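Local structure of putative cellulase CEL6 (Mycobacterium tuberculosis, 1UP3) at residues F48-G54 with G99-V104; G109-I115 with D150-Y156; D120-D126 with R163-A167. The protein probably hydrolyses internal beta-1,4-glucosidic links of cellulose as an endoglucanase of glycoside hydrolase family 6. One frame throughout, in Å; residues are numbered along the deposited sequence.

Contact 1 of 3, residues F48-G54 with G99-V104; sequences FPPATVG and GWIDAV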
ATOM      1  N   PHE A  48       6.490  15.009  -2.962  1.00  9.77           N
ATOM      2  CA  PHE A  48       7.318  15.226  -1.786  1.00  9.48           C
ATOM      3  C   PHE A  48       8.764  15.048  -2.242  1.00  8.63           C
ATOM      4  O   PHE A  48       9.271  13.925  -2.327  1.00  9.05           O
ATOM      5  CB  PHE A  48       6.988  14.206  -0.694  1.00  9.75           C
ATOM      6  CG  PHE A  48       5.551  14.184  -0.289  1.00  9.71           C
ATOM      7  CD1 PHE A  48       4.644  13.470  -1.034  1.00 12.95           C
ATOM      8  CD2 PHE A  48       5.118  14.879   0.826  1.00 11.41           C
ATOM      9  CE1 PHE A  48       3.308  13.432  -0.700  1.00 13.52           C
ATOM     10  CE2 PHE A  48       3.764  14.858   1.180  1.00 15.19           C
ATOM     11  CZ  PHE A  48       2.864  14.117   0.403  1.00 14.69           C
ATOM     12  N   PRO A  49       9.435  16.135  -2.614  1.00  9.05           N
ATOM     13  CA  PRO A  49      10.765  15.977  -3.221  1.00  9.14           C
ATOM     14  C   PRO A  49      11.828  15.484  -2.254  1.00  8.64           C
ATOM     15  O   PRO A  49      11.639  15.635  -1.057  1.00  8.02           O
ATOM     16  CB  PRO A  49      11.119  17.399  -3.679  1.00  9.71           C
ATOM     17  CG  PRO A  49      10.284  18.298  -2.816  1.00 10.94           C
ATOM     18  CD  PRO A  49       9.012  17.531  -2.506  1.00  9.88           C
ATOM     19  N   PRO A  50      12.949  14.930  -2.744  1.00  8.58           N
ATOM     20  CA  PRO A  50      14.053  14.513  -1.891  1.00  8.38           C
ATOM     21  C   PRO A  50      14.484  15.566  -0.882  1.00  9.52           C
ATOM     22  O   PRO A  50      14.882  15.248   0.258  1.00  9.55           O
ATOM     23  CB  PRO A  50      15.166  14.190  -2.897  1.00  9.22           C
ATOM     24  CG  PRO A  50      14.447  13.806  -4.118  1.00 10.06           C
ATOM     25  CD  PRO A  50      13.213  14.620  -4.168  1.00  9.96           C
ATOM     26  N   ALA A  51      14.405  16.830  -1.288  1.00  9.64           N
ATOM     27  CA  ALA A  51      14.913  17.904  -0.456  1.00 10.04           C
ATOM     28  C   ALA A  51      14.150  18.046   0.836  1.00  9.10           C
ATOM     29  O   ALA A  51      14.707  18.583   1.825  1.00 10.34           O
ATOM     30  CB  ALA A  51      14.836  19.203  -1.197  1.00 10.50           C
ATOM     31  N   THR A  52      12.871  17.655   0.844  1.00  7.86           N
ATOM     32  CA  THR A  52      12.018  17.877   2.008  1.00  8.35           C
ATOM     33  C   THR A  52      11.308  16.656   2.575  1.00  8.49           C
ATOM     34  O   THR A  52      10.739  16.726   3.671  1.00  8.51           O
ATOM     35  CB  THR A  52      10.971  18.952   1.723  1.00  8.70           C
ATOM     36  OG1 THR A  52      10.102  18.489   0.685  1.00 10.01           O
ATOM     37  CG2 THR A  52      11.675  20.275   1.216  1.00  9.53           C
ATOM     38  N   VAL A  53      11.276  15.548   1.838  1.00  7.62           N
ATOM     39  CA  VAL A  53      10.475  14.399   2.275  1.00  6.77           C
ATOM     40  C   VAL A  53      10.940  13.813   3.619  1.00  6.19           C
ATOM     41  O   VAL A  53      10.142  13.205   4.346  1.00  6.68           O
ATOM     42  CB  VAL A  53      10.422  13.307   1.187  1.00  6.50           C
ATOM     43  CG1 VAL A  53      11.777  12.629   0.951  1.00  6.11           C
ATOM     44  CG2 VAL A  53       9.368  12.232   1.520  1.00  6.79           C
ATOM     45  N   GLY A  54      12.212  13.975   3.949  1.00  6.40           N
ATOM     46  CA  GLY A  54      12.731  13.539   5.225  1.00  6.73           C
ATOM     47  C   GLY A  54      11.986  14.166   6.387  1.00  7.67           C
ATOM     48  O   GLY A  54      11.616  13.480   7.344  1.00  7.25           O
ATOM     49  N   GLY A  99      17.765   9.286  -4.605  1.00  7.34           N
ATOM     50  CA  GLY A  99      17.924  10.401  -3.690  1.00  7.18           C
ATOM     51  C   GLY A  99      16.723  10.539  -2.771  1.00  7.40           C
ATOM     52  O   GLY A  99      16.843  10.863  -1.584  1.00  7.54           O
ATOM     53  N   TRP A 100      15.559  10.269  -3.342  1.00  6.40           N
ATOM     54  CA  TRP A 100      14.302  10.258  -2.594  1.00  5.51           C
ATOM     55  C   TRP A 100      14.308   9.203  -1.503  1.00  6.73           C
ATOM     56  O   TRP A 100      13.966   9.512  -0.365  1.00  5.95           O
ATOM     57  CB  TRP A 100      13.155  10.006  -3.541  1.00  5.91           C
ATOM     58  CG  TRP A 100      11.753  10.195  -2.977  1.00  4.70           C
ATOM     59  CD1 TRP A 100      11.175  11.372  -2.559  1.00  4.60           C
ATOM     60  CD2 TRP A 100      10.717   9.185  -2.881  1.00  5.31           C
ATOM     61  NE1 TRP A 100       9.859  11.152  -2.209  1.00  6.71           N
ATOM     62  CE2 TRP A 100       9.547   9.833  -2.404  1.00  6.11           C
ATOM     63  CE3 TRP A 100      10.648   7.809  -3.182  1.00  7.54           C
ATOM     64  CZ2 TRP A 100       8.333   9.145  -2.196  1.00  6.00           C
ATOM     65  CZ3 TRP A 100       9.474   7.139  -2.978  1.00  4.96           C
ATOM     66  CH2 TRP A 100       8.315   7.814  -2.495  1.00  5.63           C
ATOM     67  N   ILE A 101      14.697   7.967  -1.845  1.00  6.32           N
ATOM     68  CA  ILE A 101      14.811   6.896  -0.867  1.00  6.57           C
ATOM     69  C   ILE A 101      15.825   7.275   0.256  1.00  7.12           C
ATOM     70  O   ILE A 101      15.556   7.022   1.430  1.00  6.70           O
ATOM     71  CB  ILE A 101      15.259   5.564  -1.569  1.00  6.42           C
ATOM     72  CG1 ILE A 101      14.130   5.016  -2.453  1.00  7.46           C
ATOM     73  CG2 ILE A 101      15.724   4.583  -0.541  1.00  7.68           C
ATOM     74  CD1 ILE A 101      12.827   4.671  -1.684  1.00  6.96           C
ATOM     75  N   ASP A 102      16.958   7.905  -0.098  1.00  6.04           N
ATOM     76  CA  ASP A 102      17.905   8.317   0.925  1.00  6.54           C
ATOM     77  C   ASP A 102      17.261   9.270   1.899  1.00  7.27           C
ATOM     78  O   ASP A 102      17.503   9.195   3.116  1.00  7.20           O
ATOM     79  CB  ASP A 102      19.135   9.001   0.326  1.00  7.26           C
ATOM     80  CG  ASP A 102      19.993   8.072  -0.484  1.00 10.42           C
ATOM     81  OD1 ASP A 102      19.885   6.841  -0.355  1.00 10.95           O
ATOM     82  OD2 ASP A 102      20.841   8.511  -1.312  1.00 13.86           O
ATOM     83  N   ALA A 103      16.494  10.197   1.357  1.00  6.45           N
ATOM     84  CA  ALA A 103      15.809  11.199   2.179  1.00  6.81           C
ATOM     85  C   ALA A 103      14.729  10.583   3.063  1.00  7.09           C
ATOM     86  O   ALA A 103      14.616  10.930   4.231  1.00  7.43           O
ATOM     87  CB  ALA A 103      15.226  12.277   1.296  1.00  7.11           C
ATOM     88  N   VAL A 104      13.924   9.670   2.526  1.00  6.99           N
ATOM     89  CA  VAL A 104      12.947   8.962   3.332  1.00  7.03           C
ATOM     90  C   VAL A 104      13.638   8.234   4.509  1.00  7.87           C
ATOM     91  O   VAL A 104      13.193   8.309   5.653  1.00  8.32           O
ATOM     92  CB  VAL A 104      12.144   7.965   2.503  1.00  7.75           C
ATOM     93  CG1 VAL A 104      11.316   7.045   3.369  1.00  8.01           C
ATOM     94  CG2 VAL A 104      11.220   8.684   1.496  1.00  7.07           C
TER
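Helix 50-54 and helix 99-104 run nearly parallel, their axes 20° apart and 7.7 Å at closest approach, with Pro50 facing Trp100 and Gly54 facing Ala103. Val53 fits between Trp100, Ala103 and Val104. Its CG1 lies between the backbone N and the carbonyl carbon (chi1 68°), which aims that methyl at the partner helix: Val53 CG1 is 3.5 Å from Ala103 CB and meets Trp100 CD1. The other methyl, Val53 CG2, lies 4.0 Å from Val104 CG2. Ala103 CB is pressed by Pro50 O at 3.2 Å, while Gly54 brings its bare CA to 3.4 Å from Ala103 O.

Both helices belong to the distorted alpha/beta barrel of family 6, whose parallel strands they flank, and the Trp100 side chain reaches from one toward the strands, touching Leu44 and Leu75. With CG anti to the backbone N, the indole swings across to the turn ahead of Pro50. There Trp100 NE1 gives a weak hydrogen bond to Phe48 O, 2.8 Å long but bent to 126° at the hydrogen, with the carbonyl oxygen near the ring plane at its edge. Pro50 crosses the Trp100 side chain at about a right angle, its CG 4.1 Å from Trp100 CB.

Contact 2 of 3, residues G109-I115 with D150-Y156; sequences GSSPATI and DPAAAVY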
ATOM      1  N   GLY A 109      15.039   7.582  10.552  1.00 10.37           N
ATOM      2  CA  GLY A 109      16.007   7.398  11.627  1.00 10.16           C
ATOM      3  C   GLY A 109      15.894   5.993  12.183  1.00 10.69           C
ATOM      4  O   GLY A 109      16.043   5.017  11.444  1.00 10.33           O
ATOM      5  N   SER A 110      15.650   5.905  13.493  1.00  9.76           N
ATOM      6  CA  SER A 110      15.456   4.627  14.160  0.52 10.96           C
ATOM      7  C   SER A 110      14.022   4.461  14.637  1.00 10.42           C
ATOM      8  O   SER A 110      13.758   3.635  15.522  1.00 10.90           O
ATOM      9  CB  SER A 110      16.442   4.482  15.332  0.52 11.21           C
ATOM     10  OG  SER A 110      17.751   4.223  14.848  0.52 14.35           O
ATOM     11  N   SER A 111      13.091   5.223  14.035  1.00 10.38           N
ATOM     12  CA  SER A 111      11.705   5.234  14.497  0.55 10.05           C
ATOM     13  C   SER A 111      10.884   4.075  13.950  1.00  9.35           C
ATOM     14  O   SER A 111      11.142   3.586  12.827  1.00  9.97           O
ATOM     15  CB  SER A 111      11.042   6.547  14.146  0.55 10.67           C
ATOM     16  OG  SER A 111      11.792   7.615  14.707  0.55 12.14           O
ATOM     17  N   PRO A 112       9.890   3.617  14.731  1.00  8.10           N
ATOM     18  CA  PRO A 112       9.008   2.541  14.260  1.00  7.51           C
ATOM     19  C   PRO A 112       8.195   2.986  13.053  1.00  7.84           C
ATOM     20  O   PRO A 112       7.666   4.097  13.027  1.00  6.81           O
ATOM     21  CB  PRO A 112       8.065   2.309  15.439  1.00  8.96           C
ATOM     22  CG  PRO A 112       8.794   2.813  16.570  1.00  8.34           C
ATOM     23  CD  PRO A 112       9.528   4.011  16.109  1.00  8.76           C
ATOM     24  N   ALA A 113       8.122   2.131  12.041  1.00  6.86           N
ATOM     25  CA  ALA A 113       7.283   2.398  10.876  1.00  7.07           C
ATOM     26  C   ALA A 113       7.051   1.092  10.134  1.00  7.37           C
ATOM     27  O   ALA A 113       7.901   0.195  10.157  1.00  8.91           O
ATOM     28  CB  ALA A 113       7.910   3.455   9.922  1.00  7.05           C
ATOM     29  N   THR A 114       5.915   1.015   9.478  1.00  7.30           N
ATOM     30  CA  THR A 114       5.615  -0.025   8.510  1.00  6.36           C
ATOM     31  C   THR A 114       5.666   0.625   7.128  1.00  7.33           C
ATOM     32  O   THR A 114       5.081   1.694   6.939  1.00  6.03           O
ATOM     33  CB  THR A 114       4.235  -0.567   8.814  1.00  8.34           C
ATOM     34  OG1 THR A 114       4.220  -1.176  10.104  1.00 10.66           O
ATOM     35  CG2 THR A 114       3.802  -1.673   7.810  1.00  7.35           C
ATOM     36  N   ILE A 115       6.458   0.059   6.215  1.00  8.26           N
ATOM     37  CA  ILE A 115       6.679   0.655   4.902  1.00  8.99           C
ATOM     38  C   ILE A 115       6.244  -0.327   3.847  1.00  8.81           C
ATOM     39  O   ILE A 115       6.732  -1.450   3.833  1.00  8.91           O
ATOM     40  CB  ILE A 115       8.144   1.043   4.665  1.00 10.50           C
ATOM     41  CG1 ILE A 115       8.726   1.816   5.864  0.50  8.14           C
ATOM     42  CG2 ILE A 115       8.272   1.849   3.354  0.50  9.61           C
ATOM     43  CD1 ILE A 115       8.077   3.139   6.167  0.50  6.99           C
ATOM     44  N   ASP A 150      16.954   1.353   9.124  1.00 11.02           N
ATOM     45  CA  ASP A 150      16.145   1.637  10.327  1.00 11.07           C
ATOM     46  C   ASP A 150      15.753   0.294  10.892  1.00  9.78           C
ATOM     47  O   ASP A 150      14.877  -0.360  10.328  1.00  7.89           O
ATOM     48  CB  ASP A 150      14.886   2.414   9.945  1.00 10.16           C
ATOM     49  CG  ASP A 150      13.976   2.728  11.122  1.00 10.87           C
ATOM     50  OD1 ASP A 150      14.296   2.324  12.281  1.00  9.34           O
ATOM     51  OD2 ASP A 150      12.893   3.359  10.965  1.00  8.76           O
ATOM     52  N   PRO A 151      16.328  -0.125  12.028  1.00 10.33           N
ATOM     53  CA  PRO A 151      15.990  -1.439  12.574  1.00 10.23           C
ATOM     54  C   PRO A 151      14.514  -1.580  12.925  1.00  9.18           C
ATOM     55  O   PRO A 151      14.007  -2.711  12.916  1.00 10.18           O
ATOM     56  CB  PRO A 151      16.825  -1.509  13.865  1.00 10.75           C
ATOM     57  CG  PRO A 151      17.063  -0.149  14.215  1.00 11.96           C
ATOM     58  CD  PRO A 151      17.207   0.634  12.944  1.00 10.41           C
ATOM     59  N   ALA A 152      13.830  -0.455  13.179  1.00  7.96           N
ATOM     60  CA  ALA A 152      12.446  -0.447  13.585  1.00  6.23           C
ATOM     61  C   ALA A 152      11.469  -0.303  12.429  1.00  6.45           C
ATOM     62  O   ALA A 152      10.257  -0.174  12.660  1.00  8.21           O
ATOM     63  CB  ALA A 152      12.196   0.682  14.611  1.00  7.39           C
ATOM     64  N   ALA A 153      11.972  -0.340  11.204  1.00  6.33           N
ATOM     65  CA  ALA A 153      11.102  -0.298  10.030  1.00  5.75           C
ATOM     66  C   ALA A 153      10.774  -1.722   9.613  1.00  7.03           C
ATOM     67  O   ALA A 153      11.661  -2.529   9.403  1.00  7.59           O
ATOM     68  CB  ALA A 153      11.749   0.424   8.903  1.00  7.26           C
ATOM     69  N   ALA A 154       9.480  -2.024   9.539  1.00  6.38           N
ATOM     70  CA  ALA A 154       8.973  -3.286   9.039  1.00  6.10           C
ATOM     71  C   ALA A 154       8.648  -3.061   7.583  1.00  5.81           C
ATOM     72  O   ALA A 154       7.702  -2.348   7.263  1.00  5.80           O
ATOM     73  CB  ALA A 154       7.775  -3.725   9.794  1.00  7.64           C
ATOM     74  N   VAL A 155       9.457  -3.638   6.705  1.00  5.42           N
ATOM     75  CA  VAL A 155       9.428  -3.295   5.269  1.00  5.60           C
ATOM     76  C   VAL A 155       8.793  -4.435   4.489  1.00  5.44           C
ATOM     77  O   VAL A 155       9.237  -5.589   4.606  1.00  5.32           O
ATOM     78  CB  VAL A 155      10.839  -2.973   4.736  1.00  5.56           C
ATOM     79  CG1 VAL A 155      10.782  -2.645   3.221  1.00  6.96           C
ATOM     80  CG2 VAL A 155      11.458  -1.822   5.522  1.00  6.45           C
ATOM     81  N   TYR A 156       7.789  -4.093   3.688  1.00  5.44           N
ATOM     82  CA  TYR A 156       7.048  -5.068   2.880  1.00  5.07           C
ATOM     83  C   TYR A 156       7.114  -4.598   1.434  1.00  5.26           C
ATOM     84  O   TYR A 156       6.643  -3.511   1.094  1.00  5.47           O
ATOM     85  CB  TYR A 156       5.580  -5.204   3.328  1.00  4.67           C
ATOM     86  CG  TYR A 156       5.441  -5.707   4.751  1.00  5.59           C
ATOM     87  CD1 TYR A 156       5.409  -4.816   5.812  1.00  4.81           C
ATOM     88  CD2 TYR A 156       5.366  -7.065   5.048  1.00  4.41           C
ATOM     89  CE1 TYR A 156       5.313  -5.233   7.115  1.00  5.59           C
ATOM     90  CE2 TYR A 156       5.285  -7.488   6.388  1.00  5.07           C
ATOM     91  CZ  TYR A 156       5.271  -6.576   7.400  1.00  7.57           C
ATOM     92  OH  TYR A 156       5.171  -6.985   8.714  1.00  6.75           O
TER
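Two neighbouring strands of the central parallel beta-sheet, 113-115 and 153-156, pair in register here, Ala113 beside Ala153, Thr114 beside Ala154 and Ile115 beside Val155. The backbone bonds alternate between the strands: Ala113 N to Ala152 O (3.2 Å), Ala154 N to Ala113 O (2.8 Å), Ile115 N to Ala154 O and Tyr156 N to Ile115 O. The first is the longest, and its donor stands above the Ala152 carbonyl plane, whereas Ala154 N approaches Ala113 O nearly end-on.

Ahead of the strands, the Asp150 side chain reaches across to 109-111. Its CG is anti to the backbone N (chi1 179°), which carries the carboxylate over until Asp150 OD2 lies 2.6 Å from Ser111 O. Asp150 OD1 accepts from Ala152 N at 3.0 Å, an Asx turn within a type I beta turn, the N-H coming from above the carboxylate plane. Ala152 CB points back at Ser110 O, 3.5 Å away. Farther along, Thr114 CG2 reaches Tyr156 CE1 at 3.9 Å, while Tyr156 OH bonds to Asp255.

Leu108 of helix 94-108 packs on Ala113, Ile115 and Asp150, and strands 72-75 and 184-187 flank the pair.

Contact 3 of 3, residues D120-D126 with R163-A167; sequences DALAMAD and RWLSA. With BGC (beta-D-glucopyranose), chain B; BGC (beta-D-glucopyranose), chain C.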
ATOM      1  N   ASP A 120       2.535  -2.254  -7.108  1.00  6.65           N
ATOM      2  CA  ASP A 120       2.466  -2.579  -8.551  1.00  6.86           C
ATOM      3  C   ASP A 120       3.801  -2.623  -9.242  1.00  7.38           C
ATOM      4  O   ASP A 120       3.856  -3.110 -10.360  1.00  7.73           O
ATOM      5  CB  ASP A 120       1.582  -1.631  -9.370  1.00  7.17           C
ATOM      6  CG  ASP A 120       0.186  -1.449  -8.824  1.00  8.88           C
ATOM      7  OD1 ASP A 120      -0.342  -2.353  -8.134  1.00  9.38           O
ATOM      8  OD2 ASP A 120      -0.456  -0.394  -9.094  1.00  9.48           O
ATOM      9  N   ALA A 121       4.884  -2.149  -8.621  1.00  6.54           N
ATOM     10  CA  ALA A 121       6.114  -1.960  -9.414  1.00  6.44           C
ATOM     11  C   ALA A 121       6.659  -3.278  -9.951  1.00  6.71           C
ATOM     12  O   ALA A 121       6.978  -3.400 -11.146  1.00  6.82           O
ATOM     13  CB  ALA A 121       7.167  -1.215  -8.632  1.00  6.59           C
ATOM     14  N   LEU A 122       6.802  -4.264  -9.092  1.00  6.37           N
ATOM     15  CA  LEU A 122       7.336  -5.569  -9.533  1.00  6.13           C
ATOM     16  C   LEU A 122       6.329  -6.282 -10.443  1.00  6.84           C
ATOM     17  O   LEU A 122       6.729  -6.909 -11.426  1.00  7.78           O
ATOM     18  CB  LEU A 122       7.689  -6.478  -8.373  1.00  7.02           C
ATOM     19  CG  LEU A 122       8.823  -6.001  -7.446  1.00  8.27           C
ATOM     20  CD1 LEU A 122       9.123  -7.058  -6.399  1.00  9.73           C
ATOM     21  CD2 LEU A 122      10.066  -5.689  -8.230  1.00  9.91           C
ATOM     22  N   ALA A 123       5.046  -6.172 -10.125  1.00  6.82           N
ATOM     23  CA  ALA A 123       4.010  -6.928 -10.876  1.00  8.20           C
ATOM     24  C   ALA A 123       3.808  -6.364 -12.264  1.00  9.22           C
ATOM     25  O   ALA A 123       3.516  -7.129 -13.193  1.00 10.85           O
ATOM     26  CB  ALA A 123       2.689  -6.947 -10.115  1.00  9.11           C
ATOM     27  N   MET A 124       3.962  -5.041 -12.414  1.00  8.07           N
ATOM     28  CA  MET A 124       3.696  -4.343 -13.677  1.00  9.97           C
ATOM     29  C   MET A 124       4.959  -4.171 -14.532  1.00 10.51           C
ATOM     30  O   MET A 124       4.886  -3.640 -15.631  1.00 11.01           O
ATOM     31  CB  MET A 124       3.029  -2.985 -13.431  1.00 10.61           C
ATOM     32  CG  MET A 124       2.148  -2.537 -14.597  1.00 12.26           C
ATOM     33  SD  MET A 124       1.546  -0.860 -14.372  1.00 16.14           S
ATOM     34  CE  MET A 124       0.497  -1.148 -13.105  1.00 12.80           C
ATOM     35  N   ALA A 125       6.087  -4.670 -14.053  1.00  9.33           N
ATOM     36  CA  ALA A 125       7.384  -4.380 -14.672  1.00  9.78           C
ATOM     37  C   ALA A 125       7.482  -4.866 -16.112  1.00 11.21           C
ATOM     38  O   ALA A 125       8.289  -4.345 -16.851  1.00 11.49           O
ATOM     39  CB  ALA A 125       8.497  -4.920 -13.841  1.00  9.81           C
ATOM     40  N   ASP A 126       6.660  -5.839 -16.499  1.00 11.52           N
ATOM     41  CA  ASP A 126       6.731  -6.358 -17.861  1.00 13.89           C
ATOM     42  C   ASP A 126       6.337  -5.346 -18.941  1.00 13.62           C
ATOM     43  O   ASP A 126       6.664  -5.563 -20.135  1.00 12.45           O
ATOM     44  CB  ASP A 126       5.874  -7.606 -18.022  1.00 15.51           C
ATOM     45  CG  ASP A 126       6.405  -8.786 -17.249  1.00 18.82           C
ATOM     46  OD1 ASP A 126       7.639  -8.976 -17.152  1.00 25.39           O
ATOM     47  OD2 ASP A 126       5.604  -9.633 -16.796  1.00 26.99           O
ATOM     48  N   ARG A 163      -4.191 -12.869  -8.831  1.00  8.25           N
ATOM     49  CA  ARG A 163      -4.629 -12.986 -10.229  1.00  9.51           C
ATOM     50  C   ARG A 163      -3.738 -12.175 -11.185  1.00  8.79           C
ATOM     51  O   ARG A 163      -4.132 -11.853 -12.299  1.00 11.30           O
ATOM     52  CB  ARG A 163      -6.088 -12.586 -10.395  1.00  9.83           C
ATOM     53  CG  ARG A 163      -6.994 -13.335  -9.495  1.00 13.48           C
ATOM     54  CD  ARG A 163      -7.820 -14.431 -10.091  1.00 18.04           C
ATOM     55  NE  ARG A 163      -8.755 -14.891  -9.047  1.00 19.66           N
ATOM     56  CZ  ARG A 163     -10.073 -14.634  -9.004  1.00 23.51           C
ATOM     57  NH1 ARG A 163     -10.710 -13.949  -9.962  1.00 26.79           N
ATOM     58  NH2 ARG A 163     -10.787 -15.100  -8.001  1.00 22.42           N
ATOM     59  N   TRP A 164      -2.546 -11.840 -10.722  1.00  9.00           N
ATOM     60  CA  TRP A 164      -1.616 -11.032 -11.498  1.00  8.60           C
ATOM     61  C   TRP A 164      -0.482 -11.949 -11.940  1.00  9.60           C
ATOM     62  O   TRP A 164      -0.685 -12.723 -12.890  1.00 11.10           O
ATOM     63  CB  TRP A 164      -1.186  -9.788 -10.719  1.00  7.64           C
ATOM     64  CG  TRP A 164      -0.670  -8.699 -11.584  1.00  8.79           C
ATOM     65  CD1 TRP A 164      -0.165  -8.806 -12.864  1.00  8.81           C
ATOM     66  CD2 TRP A 164      -0.628  -7.310 -11.263  1.00  7.37           C
ATOM     67  NE1 TRP A 164       0.187  -7.563 -13.338  1.00  9.92           N
ATOM     68  CE2 TRP A 164      -0.083  -6.630 -12.377  1.00  8.67           C
ATOM     69  CE3 TRP A 164      -0.999  -6.562 -10.135  1.00  6.65           C
ATOM     70  CZ2 TRP A 164       0.106  -5.242 -12.378  1.00  8.88           C
ATOM     71  CZ3 TRP A 164      -0.789  -5.203 -10.141  1.00  7.03           C
ATOM     72  CH2 TRP A 164      -0.245  -4.564 -11.252  1.00  8.04           C
ATOM     73  N   LEU A 165       0.704 -11.889 -11.339  1.00  9.88           N
ATOM     74  CA  LEU A 165       1.761 -12.851 -11.685  1.00  9.50           C
ATOM     75  C   LEU A 165       1.535 -14.130 -10.904  1.00  8.54           C
ATOM     76  O   LEU A 165       0.885 -14.139  -9.872  1.00  8.35           O
ATOM     77  CB  LEU A 165       3.159 -12.301 -11.372  1.00  9.78           C
ATOM     78  CG  LEU A 165       3.598 -10.992 -11.975  1.00 13.72           C
ATOM     79  CD1 LEU A 165       5.088 -10.823 -11.678  1.00 12.94           C
ATOM     80  CD2 LEU A 165       3.308 -10.995 -13.445  1.00 14.89           C
ATOM     81  N   SER A 166       2.101 -15.236 -11.378  1.00  8.73           N
ATOM     82  CA  SER A 166       2.138 -16.429 -10.584  1.00  9.04           C
ATOM     83  C   SER A 166       3.011 -16.296  -9.335  1.00  8.09           C
ATOM     84  O   SER A 166       3.880 -15.417  -9.254  1.00  9.12           O
ATOM     85  CB  SER A 166       2.643 -17.603 -11.402  1.00  9.38           C
ATOM     86  OG  SER A 166       4.038 -17.477 -11.575  1.00  9.53           O
ATOM     87  N   ALA A 167       2.755 -17.162  -8.367  1.00  8.63           N
ATOM     88  CA  ALA A 167       3.550 -17.199  -7.129  1.00  8.12           C
ATOM     89  C   ALA A 167       5.026 -17.395  -7.471  1.00  9.88           C
ATOM     90  O   ALA A 167       5.894 -16.727  -6.899  1.00  8.70           O
ATOM     91  CB  ALA A 167       3.083 -18.267  -6.175  1.00  7.83           C
TER
HETATM   92  C2  BGC B   4      -3.666  -1.192 -12.320  1.00 10.07           C
HETATM   93  C3  BGC B   4      -3.105  -0.371 -11.168  1.00 10.22           C
HETATM   94  C4  BGC B   4      -3.750  -0.789  -9.846  1.00  8.66           C
HETATM   95  C5  BGC B   4      -3.638  -2.322  -9.706  1.00  6.00           C
HETATM   96  C6  BGC B   4      -4.408  -2.834  -8.481  1.00  6.77           C
HETATM   97  C1  BGC B   4      -3.519  -2.687 -12.017  1.00  9.85           C
HETATM   98  O2  BGC B   4      -3.053  -0.828 -13.571  1.00 13.03           O
HETATM   99  O3  BGC B   4      -3.265   1.022 -11.387  1.00 10.65           O
HETATM  100  O4  BGC B   4      -3.137  -0.159  -8.717  1.00  9.94           O
HETATM  101  O5  BGC B   4      -4.195  -2.997 -10.823  1.00  8.49           O
HETATM  102  O6  BGC B   4      -4.227  -4.229  -8.325  1.00  7.16           O
HETATM  103  C2  BGC C   3      -4.352  -7.158 -12.923  1.00 12.19           C
HETATM  104  C3  BGC C   3      -4.634  -5.721 -12.553  1.00  9.87           C
HETATM  105  C4  BGC C   3      -3.620  -4.745 -13.161  1.00  9.10           C
HETATM  106  C5  BGC C   3      -3.399  -5.024 -14.669  1.00 11.18           C
HETATM  107  C6  BGC C   3      -2.226  -4.201 -15.211  1.00 15.87           C
HETATM  108  C1  BGC C   3      -4.160  -7.241 -14.429  1.00 11.69           C
HETATM  109  O2  BGC C   3      -5.437  -7.966 -12.481  1.00 11.64           O
HETATM  110  O3  BGC C   3      -4.702  -5.607 -11.128  1.00  9.31           O
HETATM  111  O4  BGC C   3      -4.094  -3.450 -13.060  1.00 10.13           O
HETATM  112  O5  BGC C   3      -3.092  -6.377 -14.789  1.00 15.14           O
HETATM  113  O6  BGC C   3      -2.174  -4.418 -16.618  1.00 21.22           O
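Trp164 lays the face of its indole on Ala123, and most of this contact is arranged round that ring. Ala123 CB sits 3.5 Å from the centroid of the six-membered ring and 10° off its normal, a CH-pi contact almost squarely over the centre. The opposite face is turned to sugar: the chain C glucose lies over it, offset toward the rim, with its O5 3.8 Å from Trp164 NE1. The indole is thus sandwiched between a methyl and a pyranose. CG anti to the backbone N (chi1 -159°) is the turn that slides the ring into this slot.

Asp120 crosses the Trp164 side chain at about a right angle, with carboxylate and indole planes 53° apart. Asp120 OD1 comes to the ring edge near its plane, 3.5 Å from Trp164 CZ3, while Asp120 OD2 accepts a 2.7 Å hydrogen bond from O4 of the chain B glucose. Met124 runs obliquely past the same ring, its CB 3.8 Å from Trp164 CZ2. A bend at chi3 brings the Met124 methyl CE into the ring plane at the edge, 3.6 Å from O2 of the chain B glucose. On the side away from the sugars, Leu165 CD2 rests 3.9 Å from Ala123 O, and Met170 of helix 167-176 touches both residues.

His161, Asn191 and Asp82 add further hydrogen bonds to the bound glucose units. Stacking of a sugar ring on an indole platform is characteristic of the substrate-binding clefts of glycoside hydrolases, and this one is occupied by a cellotetraoside analogue carrying one thio link.

In the fold
From the N terminus, contact 1 comes first: 48-54, at the start of helix 50-66, meets helix 94-108, closing a loop that contains strand 72-75. The chain passes from helix 94-108 through a short loop to strand 113-117, so contact 2 opens soon after contact 1 has closed. Contacts 2 and 3 then cross, their segments alternating: strand 113-117 leads into 120-126, helix 130-147 returns the chain to strand 153-158, and the loop after that strand supplies 163-167. Contact 1 thus joins two helices flanking the sheet, contact 2 holds adjacent strands at its centre, and contact 3 joins segments following those same two strands at the sugar-binding cleft.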